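Local atomic coordinates of dihydrodipicolinate synthase (Agrobacterium tumefaciens, PDB entry 3B4U), a protein that probably catalyses the aldol-type condensation of pyruvate with an aldehyde, as in the dihydrodipicolinate synthase step of lysine biosynthesis. Residues 89-94 against 127-132; 99-104 against 164-169; 219-224 against 232-237. All coordinates share one frame; numbering follows the deposited sequence.

The three contacts sample different layers of one (beta/alpha)8 barrel. Interaction 1 lies in its outer wall, between helices 84-96 and 115-129. Interaction 2 lies inside, between strands 101-104 and 165-170, with strand 136-140 between them in the sheet. These two are interleaved along the chain and their centres are about 12 Å apart. They touch where S91 and A94 pack on I102, and where A94 O and A99 N (3.0 Å) probably form a hydrogen bond. Interaction 3 follows later, between helices 218-225 and 232-240, with its centre about 35 Å from interaction 1, beyond the chain's centre, and 24 Å from interaction 2. It touches neither; together they sample core, helical wall and C-terminal helices.

Interaction 1. Residues 89-94 against 127-132; sequences DQSAEA and SKIGKD
I129, near the C-terminal end of helix 115-129, lies against S91 and A92 of helix 84-96, and its two branches divide the work. The backbones come close here, with I129 CA 5.5 Å from A92 CA, a separation that the small residues S91 and A92 permit. The isoleucine branches at CB, which lies 4.8 Å from the A92 methyl. With CG1 beside the backbone N (chi1 -66°), the longer arm leads to the serine and the short arm to the alanine. CG1 passes S91 CB at 4.1 Å. The chain then runs on extended (chi2 166°) to CD1, the tip, which meets the same S91 CB at 3.6 Å. CD1 is also near the serine hydroxyl, but more loosely. CG2, the other branch, sits 4.2 Å from A92 CB, a loose methyl-to-methyl contact. No hydrogen bond crosses between the two segments; the hydroxyl of S91 is engaged within its own helix, where OG bonds to the carbonyl of A87 one turn back. The serine thus meets the isoleucine mainly through CB, while OG is satisfied within its own helix. On the more exposed side D89 OD1 and K128 NZ stand 6.2 Å apart, opposite charges that attract at most weakly. G130, with a positive phi of 94°, is the first residue to leave helical angles, and the chain turns toward K131 and D132. I129 also rests on A88, and S91 reaches I102 and V79 of the sheet beneath. The result is apolar side-by-side packing of neighbouring helices in the outer ring of a TIM barrel, where strand 101-104 links the two in a beta-alpha repeat.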
loop_
_atom_site.group_PDB
_atom_site.type_symbol
_atom_site.label_atom_id
_atom_site.label_comp_id
_atom_site.label_asym_id
_atom_site.label_seq_id
_atom_site.Cartn_x
_atom_site.Cartn_y
_atom_site.Cartn_z
ATOM N N ASP B 89 -6.247 -0.287 14.201
ATOM C CA ASP B 89 -6.410 -1.598 14.807
ATOM C C ASP B 89 -5.056 -2.231 15.088
ATOM O O ASP B 89 -4.811 -2.745 16.175
ATOM C CB ASP B 89 -7.242 -2.526 13.923
ATOM C CG ASP B 89 -8.740 -2.232 13.971
ATOM O OD1 ASP B 89 -9.205 -1.390 14.789
ATOM O OD2 ASP B 89 -9.444 -2.863 13.156
ATOM N N GLN B 90 -4.150 -2.164 14.117
ATOM C CA GLN B 90 -2.808 -2.761 14.289
ATOM C C GLN B 90 -2.056 -2.009 15.385
ATOM O O GLN B 90 -1.379 -2.602 16.232
ATOM C CB GLN B 90 -2.000 -2.755 12.976
ATOM C CG GLN B 90 -2.532 -3.683 11.916
ATOM C CD GLN B 90 -1.608 -3.759 10.698
ATOM O OE1 GLN B 90 -0.489 -3.269 10.714
ATOM N NE2 GLN B 90 -2.070 -4.426 9.655
ATOM N N SER B 91 -2.149 -0.694 15.381
ATOM C CA SER B 91 -1.463 0.124 16.397
ATOM C C SER B 91 -2.006 -0.177 17.785
ATOM O O SER B 91 -1.227 -0.374 18.724
ATOM C CB SER B 91 -1.622 1.593 16.083
ATOM O OG SER B 91 -0.988 1.966 14.869
ATOM N N ALA B 92 -3.328 -0.177 17.930
ATOM C CA ALA B 92 -3.935 -0.435 19.240
ATOM C C ALA B 92 -3.556 -1.801 19.782
ATOM O O ALA B 92 -3.275 -1.951 20.973
ATOM C CB ALA B 92 -5.457 -0.263 19.165
ATOM N N GLU B 93 -3.531 -2.801 18.937
ATOM C CA GLU B 93 -3.192 -4.148 19.389
ATOM C C GLU B 93 -1.773 -4.199 19.940
ATOM O O GLU B 93 -1.549 -4.721 20.982
ATOM C CB GLU B 93 -3.286 -5.142 18.242
ATOM C CG GLU B 93 -4.666 -5.478 17.829
ATOM C CD GLU B 93 -4.683 -6.265 16.534
ATOM O OE1 GLU B 93 -3.763 -7.057 16.373
ATOM O OE2 GLU B 93 -5.613 -6.098 15.768
ATOM N N ALA B 94 -0.820 -3.603 19.228
ATOM C CA ALA B 94 0.569 -3.607 19.674
ATOM C C ALA B 94 0.742 -2.775 20.933
ATOM O O ALA B 94 1.441 -3.180 21.875
ATOM C CB ALA B 94 1.503 -3.158 18.551
ATOM N N SER B 127 -7.385 9.230 16.857
ATOM C CA SER B 127 -8.718 9.254 17.467
ATOM C C SER B 127 -9.294 7.861 17.569
ATOM O O SER B 127 -9.933 7.517 18.575
ATOM C CB SER B 127 -9.658 10.140 16.650
ATOM O OG SER B 127 -10.959 10.140 17.222
ATOM N N LYS B 128 -9.136 7.059 16.518
ATOM C CA LYS B 128 -9.647 5.711 16.489
ATOM C C LYS B 128 -8.919 4.792 17.475
ATOM O O LYS B 128 -9.548 3.956 18.132
ATOM C CB LYS B 128 -9.572 5.167 15.068
ATOM C CG LYS B 128 -10.221 3.822 14.907
ATOM C CD LYS B 128 -11.712 3.865 15.169
ATOM C CE LYS B 128 -12.395 2.561 14.766
ATOM N NZ LYS B 128 -13.878 2.686 14.900
ATOM N N ILE B 129 -7.607 4.939 17.610
ATOM C CA ILE B 129 -6.880 4.181 18.654
ATOM C C ILE B 129 -7.482 4.503 20.024
ATOM O O ILE B 129 -7.712 3.597 20.845
ATOM C CB ILE B 129 -5.379 4.490 18.648
ATOM C CG1 ILE B 129 -4.710 3.994 17.354
ATOM C CG2 ILE B 129 -4.689 3.846 19.859
ATOM C CD1 ILE B 129 -3.353 4.537 17.144
ATOM N N GLY B 130 -7.757 5.782 20.247
ATOM C CA GLY B 130 -8.373 6.258 21.474
ATOM C C GLY B 130 -7.376 6.709 22.509
ATOM O O GLY B 130 -6.216 7.046 22.217
ATOM N N LYS B 131 -7.842 6.651 23.752
ATOM C CA LYS B 131 -7.139 7.250 24.856
ATOM C C LYS B 131 -5.784 6.624 25.117
ATOM O O LYS B 131 -4.918 7.249 25.701
ATOM C CB LYS B 131 -8.024 7.222 26.125
ATOM C CG LYS B 131 -8.263 5.839 26.690
ATOM C CD LYS B 131 -9.205 5.862 27.906
ATOM C CE LYS B 131 -9.404 4.454 28.435
ATOM N NZ LYS B 131 -10.254 4.395 29.681
ATOM N N ASP B 132 -5.640 5.372 24.727
ATOM C CA ASP B 132 -4.401 4.637 24.888
ATOM C C ASP B 132 -3.287 4.963 23.875
ATOM O O ASP B 132 -2.189 4.445 23.981
ATOM C CB ASP B 132 -4.711 3.135 24.762
ATOM C CG ASP B 132 -5.664 2.613 25.843
ATOM O OD1 ASP B 132 -5.651 3.128 26.988
ATOM O OD2 ASP B 132 -6.410 1.657 25.526
#

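Interaction 2. Residues 99-104 against 164-169; sequences ARNILL and IVTGVK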
loop_
_atom_site.group_PDB
_atom_site.type_symbol
_atom_site.label_atom_id
_atom_site.label_comp_id
_atom_site.label_asym_id
_atom_site.label_seq_id
_atom_site.Cartn_x
_atom_site.Cartn_y
_atom_site.Cartn_z
ATOM N N ALA B 99 3.958 -2.772 23.446
ATOM C CA ALA B 99 5.044 -2.422 22.545
ATOM C C ALA B 99 5.617 -1.088 22.908
ATOM O O ALA B 99 4.912 -0.168 23.329
ATOM C CB ALA B 99 4.554 -2.414 21.104
ATOM N N ARG B 100 6.924 -0.947 22.713
ATOM C CA ARG B 100 7.610 0.309 22.994
ATOM C C ARG B 100 7.071 1.449 22.140
ATOM O O ARG B 100 6.900 2.579 22.610
ATOM C CB ARG B 100 9.118 0.149 22.707
ATOM C CG ARG B 100 9.917 1.251 23.332
ATOM C CD ARG B 100 11.291 1.445 22.747
ATOM N NE ARG B 100 12.085 2.440 23.506
ATOM C CZ ARG B 100 11.956 3.767 23.465
ATOM N NH1 ARG B 100 11.100 4.379 22.687
ATOM N NH2 ARG B 100 12.737 4.517 24.235
ATOM N N ASN B 101 6.848 1.147 20.862
ATOM C CA ASN B 101 6.448 2.145 19.893
ATOM C C ASN B 101 5.734 1.463 18.748
ATOM O O ASN B 101 5.896 0.253 18.509
ATOM C CB ASN B 101 7.679 2.872 19.242
ATOM C CG ASN B 101 8.435 3.758 20.174
ATOM O OD1 ASN B 101 8.040 4.933 20.413
ATOM N ND2 ASN B 101 9.509 3.257 20.686
ATOM N N ILE B 102 4.980 2.272 18.008
ATOM C CA ILE B 102 4.552 1.953 16.663
ATOM C C ILE B 102 5.422 2.738 15.682
ATOM O O ILE B 102 5.651 3.916 15.884
ATOM C CB ILE B 102 3.080 2.382 16.449
ATOM C CG1 ILE B 102 2.154 1.808 17.536
ATOM C CG2 ILE B 102 2.598 1.970 15.038
ATOM C CD1 ILE B 102 2.190 0.300 17.668
ATOM N N LEU B 103 5.876 2.088 14.610
ATOM C CA LEU B 103 6.501 2.765 13.479
ATOM C C LEU B 103 5.431 2.862 12.425
ATOM O O LEU B 103 5.114 1.869 11.769
ATOM C CB LEU B 103 7.712 1.982 13.003
ATOM C CG LEU B 103 8.382 2.566 11.757
ATOM C CD1 LEU B 103 8.957 3.959 12.033
ATOM C CD2 LEU B 103 9.474 1.622 11.238
ATOM N N LEU B 104 4.828 4.036 12.304
ATOM C CA LEU B 104 3.639 4.225 11.495
ATOM C C LEU B 104 3.943 4.955 10.206
ATOM O O LEU B 104 4.277 6.138 10.191
ATOM C CB LEU B 104 2.591 4.997 12.295
ATOM C CG LEU B 104 1.245 5.220 11.619
ATOM C CD1 LEU B 104 0.514 3.917 11.301
ATOM C CD2 LEU B 104 0.373 6.140 12.475
ATOM N N ILE B 164 1.677 11.409 21.874
ATOM C CA ILE B 164 1.204 10.431 20.906
ATOM C C ILE B 164 2.241 10.366 19.785
ATOM O O ILE B 164 2.791 9.305 19.511
ATOM C CB ILE B 164 -0.206 10.743 20.401
ATOM C CG1 ILE B 164 -1.239 10.683 21.560
ATOM C CG2 ILE B 164 -0.566 9.755 19.287
ATOM C CD1 ILE B 164 -2.544 11.318 21.172
ATOM N N VAL B 165 2.525 11.478 19.148
ATOM C CA VAL B 165 3.610 11.529 18.161
ATOM C C VAL B 165 4.896 11.848 18.921
ATOM O O VAL B 165 5.078 12.978 19.412
ATOM C CB VAL B 165 3.335 12.532 17.057
ATOM C CG1 VAL B 165 4.568 12.668 16.136
ATOM C CG2 VAL B 165 2.110 12.074 16.266
ATOM N N THR B 166 5.738 10.832 19.094
ATOM C CA THR B 166 6.901 10.917 19.928
ATOM C C THR B 166 8.217 10.900 19.157
ATOM O O THR B 166 9.275 11.064 19.754
ATOM C CB THR B 166 6.919 9.839 21.014
ATOM O OG1 THR B 166 6.997 8.560 20.377
ATOM C CG2 THR B 166 5.673 9.908 21.908
ATOM N N GLY B 167 8.161 10.720 17.843
ATOM C CA GLY B 167 9.383 10.672 17.080
ATOM C C GLY B 167 9.094 10.519 15.611
ATOM O O GLY B 167 7.947 10.432 15.166
ATOM N N VAL B 168 10.203 10.535 14.868
ATOM C CA VAL B 168 10.204 10.434 13.427
ATOM C C VAL B 168 11.310 9.471 13.034
ATOM O O VAL B 168 12.448 9.663 13.459
ATOM C CB VAL B 168 10.480 11.790 12.752
ATOM C CG1 VAL B 168 10.431 11.647 11.203
ATOM C CG2 VAL B 168 9.478 12.855 13.185
ATOM N N LYS B 169 11.001 8.488 12.188
ATOM C CA LYS B 169 12.054 7.725 11.528
ATOM C C LYS B 169 12.253 8.354 10.169
ATOM O O LYS B 169 11.421 8.219 9.267
ATOM C CB LYS B 169 11.672 6.246 11.404
ATOM C CG LYS B 169 12.706 5.427 10.642
ATOM C CD LYS B 169 14.076 5.402 11.299
ATOM C CE LYS B 169 15.090 4.632 10.496
ATOM N NZ LYS B 169 16.405 4.607 11.236
#
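This is a buried contact inside the barrel, made by side chains of two strands, 101-104 and 165-170, that are separated in the sheet by strand 136-140. The backbones accordingly stay apart: L103 CA and K169 CA are 7.7 Å from each other, and no hydrogen bond links the segments. The closest meeting is of L103 CD1 with K169 CB at 3.6 Å, the leucine and lysine lying across one another at an angle. The leucine reaches over by setting CG opposite its backbone N (chi1 176°), which carries one of its terminal methyls to the root of the lysine. Beyond CB the lysine leads away from the leucine, bends at chi2 (62°) and brings NZ to the carbonyl of I210 on strand 208-211. N101 and T166 meet at an angle, more loosely. D135, just before strand 136-140, touches both N101 and T166. Strand 165-170 in this family carries the Schiff-base lysine, and the position of K169 is consistent with that role. The contact itself is mixed in chemistry: an aliphatic methyl packs on the apolar root of the lysine, while the amine at its far end is held by a bond to I210, so the contact with L103 is van der Waals packing on the stem, separate from the polar bond at the tip.

Interaction 3. Residues 219-224 against 232-237; sequences QEVRAM and PRIVDL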
loop_
_atom_site.group_PDB
_atom_site.type_symbol
_atom_site.label_atom_id
_atom_site.label_comp_id
_atom_site.label_asym_id
_atom_site.label_seq_id
_atom_site.Cartn_x
_atom_site.Cartn_y
_atom_site.Cartn_z
ATOM N N GLN B 219 27.044 -4.302 16.628
ATOM C CA GLN B 219 27.940 -3.459 17.406
ATOM C C GLN B 219 28.422 -2.243 16.632
ATOM O O GLN B 219 28.527 -1.145 17.180
ATOM C CB GLN B 219 29.130 -4.276 17.912
ATOM C CG GLN B 219 28.831 -5.017 19.184
ATOM C CD GLN B 219 28.746 -4.061 20.357
ATOM O OE1 GLN B 219 29.720 -3.349 20.658
ATOM N NE2 GLN B 219 27.625 -4.045 21.051
ATOM N N GLU B 220 28.698 -2.436 15.359
ATOM C CA GLU B 220 29.194 -1.342 14.544
ATOM C C GLU B 220 28.145 -0.244 14.375
ATOM O O GLU B 220 28.424 0.951 14.466
ATOM C CB GLU B 220 29.650 -1.844 13.160
ATOM C CG GLU B 220 30.894 -2.728 13.189
ATOM C CD GLU B 220 30.684 -4.171 13.595
ATOM O OE1 GLU B 220 29.538 -4.605 13.862
ATOM O OE2 GLU B 220 31.708 -4.880 13.655
ATOM N N VAL B 221 26.902 -0.639 14.153
ATOM C CA VAL B 221 25.820 0.337 14.055
ATOM C C VAL B 221 25.563 0.987 15.413
ATOM O O VAL B 221 25.271 2.173 15.468
ATOM C CB VAL B 221 24.541 -0.249 13.420
ATOM C CG1 VAL B 221 23.462 0.814 13.351
ATOM C CG2 VAL B 221 24.832 -0.800 12.008
ATOM N N ARG B 222 25.656 0.232 16.510
ATOM C CA ARG B 222 25.452 0.835 17.824
ATOM C C ARG B 222 26.410 1.998 18.087
ATOM O O ARG B 222 26.029 3.020 18.636
ATOM C CB ARG B 222 25.548 -0.232 18.918
ATOM C CG ARG B 222 25.187 0.329 20.270
ATOM C CD ARG B 222 25.364 -0.665 21.420
ATOM N NE ARG B 222 25.115 0.013 22.693
ATOM C CZ ARG B 222 23.933 0.310 23.204
ATOM N NH1 ARG B 222 22.782 -0.109 22.649
ATOM N NH2 ARG B 222 23.902 1.051 24.299
ATOM N N ALA B 223 27.656 1.837 17.660
ATOM C CA ALA B 223 28.651 2.895 17.888
ATOM C C ALA B 223 28.221 4.174 17.190
ATOM O O ALA B 223 28.503 5.267 17.674
ATOM C CB ALA B 223 30.001 2.434 17.418
ATOM N N MET B 224 27.538 4.056 16.060
ATOM C CA MET B 224 27.033 5.198 15.323
ATOM C C MET B 224 25.736 5.749 15.941
ATOM O O MET B 224 25.625 6.939 16.231
ATOM C CB MET B 224 26.753 4.797 13.869
ATOM C CG MET B 224 27.951 4.236 13.117
ATOM S SD MET B 224 27.508 3.323 11.500
ATOM C CE MET B 224 27.293 4.812 10.446
ATOM N N PRO B 232 33.129 4.897 8.564
ATOM C CA PRO B 232 33.181 4.925 7.114
ATOM C C PRO B 232 32.981 3.576 6.433
ATOM O O PRO B 232 32.483 3.528 5.312
ATOM C CB PRO B 232 34.572 5.507 6.833
ATOM C CG PRO B 232 34.792 6.429 8.000
ATOM C CD PRO B 232 34.265 5.623 9.165
ATOM N N ARG B 233 33.329 2.484 7.086
ATOM C CA ARG B 233 33.140 1.164 6.482
ATOM C C ARG B 233 31.657 0.871 6.230
ATOM O O ARG B 233 31.296 0.259 5.248
ATOM C CB ARG B 233 33.678 0.066 7.390
ATOM C CG ARG B 233 35.156 0.143 7.738
ATOM C CD ARG B 233 35.508 -0.896 8.762
ATOM N NE ARG B 233 34.773 -0.654 10.012
ATOM C CZ ARG B 233 34.711 -1.506 11.025
ATOM N NH1 ARG B 233 35.405 -2.633 11.018
ATOM N NH2 ARG B 233 33.959 -1.210 12.068
ATOM N N ILE B 234 30.792 1.290 7.155
ATOM C CA ILE B 234 29.359 1.070 7.026
ATOM C C ILE B 234 28.810 1.898 5.870
ATOM O O ILE B 234 28.010 1.443 5.069
ATOM C CB ILE B 234 28.657 1.431 8.360
ATOM C CG1 ILE B 234 29.096 0.471 9.473
ATOM C CG2 ILE B 234 27.120 1.448 8.208
ATOM C CD1 ILE B 234 28.461 -0.913 9.423
ATOM N N VAL B 235 29.249 3.153 5.769
ATOM C CA VAL B 235 28.840 4.024 4.662
ATOM C C VAL B 235 29.224 3.384 3.334
ATOM O O VAL B 235 28.418 3.286 2.403
ATOM C CB VAL B 235 29.450 5.427 4.820
ATOM C CG1 VAL B 235 29.147 6.297 3.577
ATOM C CG2 VAL B 235 28.954 6.064 6.103
ATOM N N ASP B 236 30.459 2.912 3.251
ATOM C CA ASP B 236 30.933 2.262 2.038
ATOM C C ASP B 236 30.147 0.991 1.715
ATOM O O ASP B 236 29.805 0.755 0.576
ATOM C CB ASP B 236 32.416 1.890 2.154
ATOM C CG ASP B 236 33.356 3.074 2.052
ATOM O OD1 ASP B 236 32.959 4.214 1.741
ATOM O OD2 ASP B 236 34.563 2.806 2.259
ATOM N N LEU B 237 29.852 0.184 2.730
ATOM C CA LEU B 237 29.087 -1.026 2.487
ATOM C C LEU B 237 27.745 -0.697 1.865
ATOM O O LEU B 237 27.328 -1.341 0.910
ATOM C CB LEU B 237 28.893 -1.808 3.775
ATOM C CG LEU B 237 28.083 -3.097 3.620
ATOM C CD1 LEU B 237 28.848 -4.076 2.709
ATOM C CD2 LEU B 237 27.793 -3.689 4.961
HETATM O O HOH W 1 34.188 -3.777 13.628
#
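Helix 218-225, which follows the last barrel strand 208-211, meets the first of the helices after it, 232-240, across a short connection. The two segments are far from parallel, their directions differing by 112° and their axes passing 10.7 Å apart, and I234 fills the space between them. M224 SD lies 3.8 Å from I234 CG2 and is equally near its CB and CG1, so the sulfur rests against the branch point of the isoleucine. The methionine bends at chi3 (80°), which lays its CE methyl by I234 CG2. The other arm of I234 ends in CD1, 4.0 Å from E220 CB and near V221. E220 CG lies 3.6 Å from R233 NH2, oblique to the guanidinium. At the outer side the polar ends are joined indirectly. Water 1 donates to E220 OE2 (2.7 Å) and accepts from R233 NH2 (3.0 Å), sitting at the edge of the guanidinium and in its plane. E220 OE2 and R233 NH2 are 4.6 Å apart, and no N-H points at the oxygen. R233 NH2 has its direct partner in D231, a salt bridge that probably steadies the guanidinium for the water. F289 of the C-terminal helix packs on both R233 and I234. An apolar core with a water-bridged charged pair at its outer side joins the barrel wall to the C-terminal helices, an addition to the TIM barrel found in the dihydrodipicolinate synthase family.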